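Local coordinates for Nitrate/nitrite binding protein NrtA (Synechocystis sp., PDB 2G29), which binds nitrate in the periplasm as the substrate-binding protein of the NrtABCD ABC transporter, which takes up nitrate and probably also nitrite, at residues K157-F162 with N203-F208; A327-K332 with N362-W367. One frame throughout, in Å; residues are numbered along the deposited sequence.

Interaction 1: K157-F162 with N203-F208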
loop_
_atom_site.group_PDB
_atom_site.type_symbol
_atom_site.label_atom_id
_atom_site.label_comp_id
_atom_site.label_asym_id
_atom_site.label_seq_id
_atom_site.Cartn_x
_atom_site.Cartn_y
_atom_site.Cartn_z
ATOM N N LYS A 157 13.649 -17.715 -3.766
ATOM C CA LYS A 157 12.671 -16.989 -2.972
ATOM C C LYS A 157 12.392 -15.628 -3.586
ATOM O O LYS A 157 13.253 -15.014 -4.218
ATOM C CB LYS A 157 13.208 -16.742 -1.553
ATOM C CG LYS A 157 13.682 -17.973 -0.761
ATOM C CD LYS A 157 12.572 -18.989 -0.607
ATOM C CE LYS A 157 12.968 -20.132 0.325
ATOM N NZ LYS A 157 11.853 -21.133 0.491
ATOM N N VAL A 158 11.164 -15.157 -3.417
ATOM C CA VAL A 158 10.859 -13.795 -3.837
ATOM C C VAL A 158 10.288 -13.142 -2.565
ATOM O O VAL A 158 9.485 -13.754 -1.831
ATOM C CB VAL A 158 9.863 -13.716 -4.996
ATOM C CG1 VAL A 158 10.398 -14.516 -6.191
ATOM C CG2 VAL A 158 8.538 -14.215 -4.579
ATOM N N ALA A 159 10.712 -11.919 -2.272
ATOM C CA ALA A 159 10.246 -11.287 -1.036
ATOM C C ALA A 159 9.110 -10.307 -1.227
ATOM O O ALA A 159 9.074 -9.542 -2.201
ATOM C CB ALA A 159 11.399 -10.557 -0.340
ATOM N N MET A 160 8.180 -10.351 -0.278
ATOM C CA MET A 160 7.047 -9.443 -0.243
ATOM C C MET A 160 6.935 -8.981 1.204
ATOM O O MET A 160 7.749 -9.352 2.060
ATOM C CB MET A 160 5.781 -10.064 -0.818
ATOM C CG MET A 160 5.448 -11.478 -0.383
ATOM S SD MET A 160 4.875 -11.523 1.341
ATOM C CE MET A 160 4.547 -13.326 1.550
ATOM N N THR A 161 5.940 -8.145 1.478
ATOM C CA THR A 161 5.909 -7.452 2.760
ATOM C C THR A 161 4.995 -7.964 3.873
ATOM O O THR A 161 5.129 -7.529 5.007
ATOM C CB THR A 161 5.539 -5.997 2.466
ATOM O OG1 THR A 161 4.255 -5.995 1.869
ATOM C CG2 THR A 161 6.527 -5.363 1.508
ATOM N N PHE A 162 4.067 -8.843 3.533
ATOM C CA PHE A 162 3.109 -9.385 4.480
ATOM C C PHE A 162 2.276 -10.370 3.694
ATOM O O PHE A 162 1.858 -10.058 2.571
ATOM C CB PHE A 162 2.156 -8.288 5.021
ATOM C CG PHE A 162 1.317 -8.749 6.186
ATOM C CD1 PHE A 162 1.892 -8.905 7.446
ATOM C CD2 PHE A 162 -0.015 -9.099 5.997
ATOM C CE1 PHE A 162 1.142 -9.401 8.518
ATOM C CE2 PHE A 162 -0.778 -9.603 7.072
ATOM C CZ PHE A 162 -0.204 -9.748 8.317
ATOM N N ASN A 203 21.736 -11.577 -0.819
ATOM C CA ASN A 203 21.094 -12.592 -1.645
ATOM C C ASN A 203 20.045 -13.448 -0.929
ATOM O O ASN A 203 19.968 -14.670 -1.135
ATOM C CB ASN A 203 22.161 -13.517 -2.274
ATOM C CG ASN A 203 21.665 -14.173 -3.542
ATOM O OD1 ASN A 203 20.969 -13.532 -4.338
ATOM N ND2 ASN A 203 22.023 -15.443 -3.758
ATOM N N ALA A 204 19.215 -12.820 -0.104
ATOM C CA ALA A 204 18.180 -13.551 0.596
ATOM C C ALA A 204 17.007 -13.888 -0.330
ATOM O O ALA A 204 16.156 -14.700 0.023
ATOM C CB ALA A 204 17.674 -12.731 1.795
ATOM N N MET A 205 16.936 -13.225 -1.486
ATOM C CA MET A 205 15.859 -13.472 -2.435
ATOM C C MET A 205 16.300 -13.026 -3.834
ATOM O O MET A 205 17.201 -12.217 -3.971
ATOM C CB MET A 205 14.572 -12.708 -2.056
ATOM C CG MET A 205 14.675 -11.178 -2.095
ATOM S SD MET A 205 15.660 -10.430 -0.767
ATOM C CE MET A 205 14.924 -8.731 -0.735
ATOM N N GLU A 206 15.634 -13.549 -4.858
ATOM C CA GLU A 206 15.933 -13.246 -6.262
ATOM C C GLU A 206 15.247 -11.994 -6.749
ATOM O O GLU A 206 15.748 -11.290 -7.635
ATOM C CB GLU A 206 15.437 -14.383 -7.185
ATOM C CG GLU A 206 15.941 -15.767 -6.814
ATOM C CD GLU A 206 17.447 -15.828 -6.667
ATOM O OE1 GLU A 206 17.906 -16.272 -5.589
ATOM O OE2 GLU A 206 18.153 -15.404 -7.599
ATOM N N SER A 207 14.077 -11.729 -6.163
ATOM C CA SER A 207 13.233 -10.600 -6.577
ATOM C C SER A 207 12.445 -10.148 -5.354
ATOM O O SER A 207 12.280 -10.918 -4.409
ATOM C CB SER A 207 12.248 -11.080 -7.683
ATOM O OG SER A 207 11.422 -10.039 -8.171
ATOM N N PHE A 208 11.940 -8.916 -5.393
ATOM C CA PHE A 208 11.161 -8.412 -4.275
ATOM C C PHE A 208 10.244 -7.273 -4.684
ATOM O O PHE A 208 10.505 -6.564 -5.665
ATOM C CB PHE A 208 12.066 -7.995 -3.090
ATOM C CG PHE A 208 13.027 -6.847 -3.375
ATOM C CD1 PHE A 208 12.737 -5.568 -2.897
ATOM C CD2 PHE A 208 14.275 -7.061 -4.005
ATOM C CE1 PHE A 208 13.691 -4.518 -3.031
ATOM C CE2 PHE A 208 15.193 -6.030 -4.133
ATOM C CZ PHE A 208 14.901 -4.740 -3.638
HETATM O O HOH W 1 16.366 -17.015 -3.568
#

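Interaction 2: A327-K332 with N362-W367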
loop_
_atom_site.group_PDB
_atom_site.type_symbol
_atom_site.label_atom_id
_atom_site.label_comp_id
_atom_site.label_asym_id
_atom_site.label_seq_id
_atom_site.Cartn_x
_atom_site.Cartn_y
_atom_site.Cartn_z
ATOM N N ALA A 327 -7.885 9.445 -5.807
ATOM C CA ALA A 327 -6.978 8.551 -5.063
ATOM C C ALA A 327 -7.323 8.234 -3.608
ATOM O O ALA A 327 -7.120 7.113 -3.138
ATOM C CB ALA A 327 -5.562 9.116 -5.110
ATOM N N SER A 328 -7.801 9.237 -2.884
ATOM C CA SER A 328 -8.131 9.084 -1.490
ATOM C C SER A 328 -9.450 8.355 -1.241
ATOM O O SER A 328 -9.635 7.710 -0.218
ATOM C CB SER A 328 -8.163 10.476 -0.862
ATOM O OG SER A 328 -8.502 10.414 0.491
ATOM N N TYR A 329 -10.383 8.432 -2.181
ATOM C CA TYR A 329 -11.680 7.773 -1.964
ATOM C C TYR A 329 -11.481 6.261 -1.923
ATOM O O TYR A 329 -10.981 5.678 -2.870
ATOM C CB TYR A 329 -12.659 8.165 -3.067
ATOM C CG TYR A 329 -14.011 7.521 -2.870
ATOM C CD1 TYR A 329 -14.882 7.967 -1.884
ATOM C CD2 TYR A 329 -14.403 6.437 -3.648
ATOM C CE1 TYR A 329 -16.112 7.347 -1.673
ATOM C CE2 TYR A 329 -15.626 5.805 -3.459
ATOM C CZ TYR A 329 -16.479 6.259 -2.471
ATOM O OH TYR A 329 -17.693 5.631 -2.324
ATOM N N PRO A 330 -11.872 5.610 -0.817
ATOM C CA PRO A 330 -11.692 4.154 -0.683
ATOM C C PRO A 330 -12.780 3.354 -1.366
ATOM O O PRO A 330 -13.783 2.995 -0.781
ATOM C CB PRO A 330 -11.661 3.953 0.826
ATOM C CG PRO A 330 -12.675 4.981 1.323
ATOM C CD PRO A 330 -12.449 6.201 0.404
ATOM N N TYR A 331 -12.577 3.117 -2.652
ATOM C CA TYR A 331 -13.558 2.361 -3.420
ATOM C C TYR A 331 -13.754 0.954 -2.849
ATOM O O TYR A 331 -12.787 0.193 -2.628
ATOM C CB TYR A 331 -13.118 2.229 -4.888
ATOM C CG TYR A 331 -13.212 3.496 -5.717
ATOM C CD1 TYR A 331 -12.094 4.282 -5.927
ATOM C CD2 TYR A 331 -14.430 3.893 -6.291
ATOM C CE1 TYR A 331 -12.158 5.438 -6.702
ATOM C CE2 TYR A 331 -14.496 5.049 -7.058
ATOM C CZ TYR A 331 -13.365 5.806 -7.262
ATOM O OH TYR A 331 -13.409 6.935 -8.077
ATOM N N LYS A 332 -15.010 0.605 -2.621
ATOM C CA LYS A 332 -15.335 -0.750 -2.154
ATOM C C LYS A 332 -14.956 -1.794 -3.230
ATOM O O LYS A 332 -14.577 -2.908 -2.879
ATOM C CB LYS A 332 -16.829 -0.855 -1.828
ATOM C CG LYS A 332 -17.242 -0.167 -0.530
ATOM C CD LYS A 332 -18.726 -0.280 -0.286
ATOM C CE LYS A 332 -19.065 0.168 1.102
ATOM N NZ LYS A 332 -20.539 -0.026 1.382
ATOM N N ASN A 362 -15.245 -1.212 5.103
ATOM C CA ASN A 362 -15.040 -0.006 4.316
ATOM C C ASN A 362 -15.979 1.103 4.777
ATOM O O ASN A 362 -17.191 0.920 4.799
ATOM C CB ASN A 362 -15.245 -0.329 2.817
ATOM C CG ASN A 362 -15.031 0.875 1.935
ATOM O OD1 ASN A 362 -15.814 1.841 1.982
ATOM N ND2 ASN A 362 -13.968 0.840 1.126
ATOM N N ARG A 363 -15.393 2.240 5.170
ATOM C CA ARG A 363 -16.221 3.345 5.629
ATOM C C ARG A 363 -16.153 4.533 4.684
ATOM O O ARG A 363 -15.886 5.683 5.112
ATOM C CB ARG A 363 -15.828 3.767 7.051
ATOM C CG ARG A 363 -16.053 2.651 8.100
ATOM C CD ARG A 363 -17.473 2.099 8.058
ATOM N NE ARG A 363 -18.470 3.137 8.332
ATOM C CZ ARG A 363 -18.800 3.572 9.546
ATOM N NH1 ARG A 363 -18.242 3.059 10.633
ATOM N NH2 ARG A 363 -19.678 4.574 9.664
ATOM N N GLU A 364 -16.380 4.258 3.402
ATOM C CA GLU A 364 -16.436 5.339 2.399
ATOM C C GLU A 364 -17.524 6.349 2.806
ATOM O O GLU A 364 -17.487 7.502 2.346
ATOM C CB GLU A 364 -16.704 4.753 0.994
ATOM C CG GLU A 364 -18.044 3.994 0.845
ATOM C CD GLU A 364 -19.207 4.913 0.589
ATOM O OE1 GLU A 364 -19.057 5.873 -0.195
ATOM O OE2 GLU A 364 -20.307 4.623 1.124
ATOM N N ASP A 365 -18.496 5.916 3.601
ATOM C CA ASP A 365 -19.543 6.833 4.080
ATOM C C ASP A 365 -18.908 7.905 4.979
ATOM O O ASP A 365 -19.267 9.079 4.876
ATOM C CB ASP A 365 -20.664 6.094 4.843
ATOM C CG ASP A 365 -20.157 5.309 6.055
ATOM O OD1 ASP A 365 -19.156 4.571 5.945
ATOM O OD2 ASP A 365 -20.799 5.436 7.122
ATOM N N LEU A 366 -17.980 7.524 5.855
ATOM C CA LEU A 366 -17.269 8.493 6.702
ATOM C C LEU A 366 -16.393 9.396 5.816
ATOM O O LEU A 366 -16.242 10.595 6.095
ATOM C CB LEU A 366 -16.413 7.759 7.755
ATOM C CG LEU A 366 -17.223 6.955 8.764
ATOM C CD1 LEU A 366 -16.336 6.369 9.836
ATOM C CD2 LEU A 366 -18.228 7.923 9.443
ATOM N N TRP A 367 -15.821 8.844 4.737
ATOM C CA TRP A 367 -15.002 9.647 3.856
ATOM C C TRP A 367 -15.856 10.724 3.204
ATOM O O TRP A 367 -15.461 11.901 3.185
ATOM C CB TRP A 367 -14.305 8.749 2.803
ATOM C CG TRP A 367 -13.264 9.470 1.958
ATOM C CD1 TRP A 367 -11.906 9.423 2.130
ATOM C CD2 TRP A 367 -13.492 10.323 0.814
ATOM N NE1 TRP A 367 -11.274 10.189 1.184
ATOM C CE2 TRP A 367 -12.219 10.742 0.356
ATOM C CE3 TRP A 367 -14.643 10.764 0.134
ATOM C CZ2 TRP A 367 -12.053 11.589 -0.759
ATOM C CZ3 TRP A 367 -14.487 11.608 -0.974
ATOM C CH2 TRP A 367 -13.195 12.008 -1.410
HETATM O O HOH W 2 -21.131 2.643 2.733
HETATM O O HOH W 3 -19.870 0.418 4.343
#

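Interaction 1: K157-F162 with N203-F208
Backbone hydrogen bonds join Lys157 to Glu206 and Ala159 to Ser207. Glu206 N gives its hydrogen to Lys157 O at 2.9 Å, in a nearly straight bond. Ala159 N reaches Ser207 O at 2.8 Å. Val158 lies between these two bonds, and its CA also approaches Ser207 O as a CA-H...O contact. A similar contact runs the other way, from Phe208 CA to Ala159 O at 3.2 Å.

The two chains run parallel here, with Ala159 paired to Phe208. Strand 157-160 lies inside a mixed five-stranded sheet, between strands 187-190 and 207-211. Its other edge bonds to strand 187-190, through Val158 to Ser187 and Ile189. From one segment to the other the chain passes through helix 166-177, strand 187-190 and helix 196-201. This is the alpha/beta build of a periplasmic binding protein domain.

The apolar contacts gather on the methyl group of Ala159. Met205 CG lies 3.8 Å from Ala159 CB, and Phe208 CB is equally near. Met205 carries CG between its own backbone N and carbonyl carbon (chi1 64°), and a bend at chi2 (-72°) brings CE back toward the same methyl. Met196 and Val200 of helix 196-201 press on the Phe208 side chain. On the other face of the sheet Val158 CG1 stands 4.2 Å from Ser207 CB. Helix 166-177 covers Ser207 there through Ile171 and Trp174, while Ser207 OG is bonded to Gln129 O.

One water links the polar groups at the start of the strand. It accepts from Lys157 N and donates to Glu206 OE1 at 2.6 Å. The other oxygen, Glu206 OE2, is held by the hydroxyl of Tyr134, so both carboxylate oxygens of this buried side chain have partners.

Interaction 2: A327-K332 with N362-W367
Trp367 presents one face of its indole to Tyr329 and Pro330, and its N-H edge to Ser328. The Tyr329 ring stands almost upright on the indole, with planes at 83°, in a T-shaped stack. Tyr329 supplies the edge: its CD1 comes down to 3.5 Å from Trp367 CE3, over the six-membered ring. Over the five-membered ring lie Tyr329 CA and Pro330 CD, both in CH-pi contact. In the indole plane, Trp367 NE1 donates to Ser328 OG at 2.9 Å, and Gln267 is a second partner of that hydroxyl. With an alanine here in place of Trp367, Ser328 OG would probably lose this donor and a gap would open where the indole meets Tyr329 and Pro330.

Tyr329 and Glu364 run side by side and point the same way. Tyr329 OH donates to Glu364 OE1 at 2.5 Å, from above the carboxylate plane. Glu364 puts CG between its backbone N and carbonyl carbon (chi1 61°), and its chain folds over at chi2 to meet the hydroxyl. Arg368 forms a salt bridge to the same oxygen.

The contact joins the loop leading into helix 332-344 to the first turn of helix 364-373. Arg363 is the N-cap residue of the latter. Just before it, Asn362 makes an Asx turn, its OD1 accepting from Glu364 N. The other end of that amide faces the loop: Asn362 ND2 donates to Pro330 O at 2.9 Å, from well above the carbonyl plane. Pro330 centres an inverse gamma turn.

Lys332 stretches across Asn362, with its CG 3.5 Å from Asn362 CG. Its ammonium pairs with Asp359. Two waters extend its reach, one bridging Lys332 NZ to Glu364 OE2 and the other to Asn362 O.

Both contacts are largely buried, but they lie on opposite sides of the chain's centre, with nearest atoms about 17 Å apart. They share no helix or strand. Interaction 1 joins neighbouring strands inside a sheet, so backbone bonds carry it and small apolar contacts fill in. Interaction 2 joins a loop to a helix start. There side chains do most of the work, through an aromatic stack, a tyrosine-carboxylate bond and an amide that binds a backbone carbonyl. Both have a partly exposed lysine and bound water at the margin, but the water meets the backbone N of Lys157 in the first and the side-chain NZ of Lys332 in the second. Phe208 lies about 8 Å from nitrate-binding His167, between side chains.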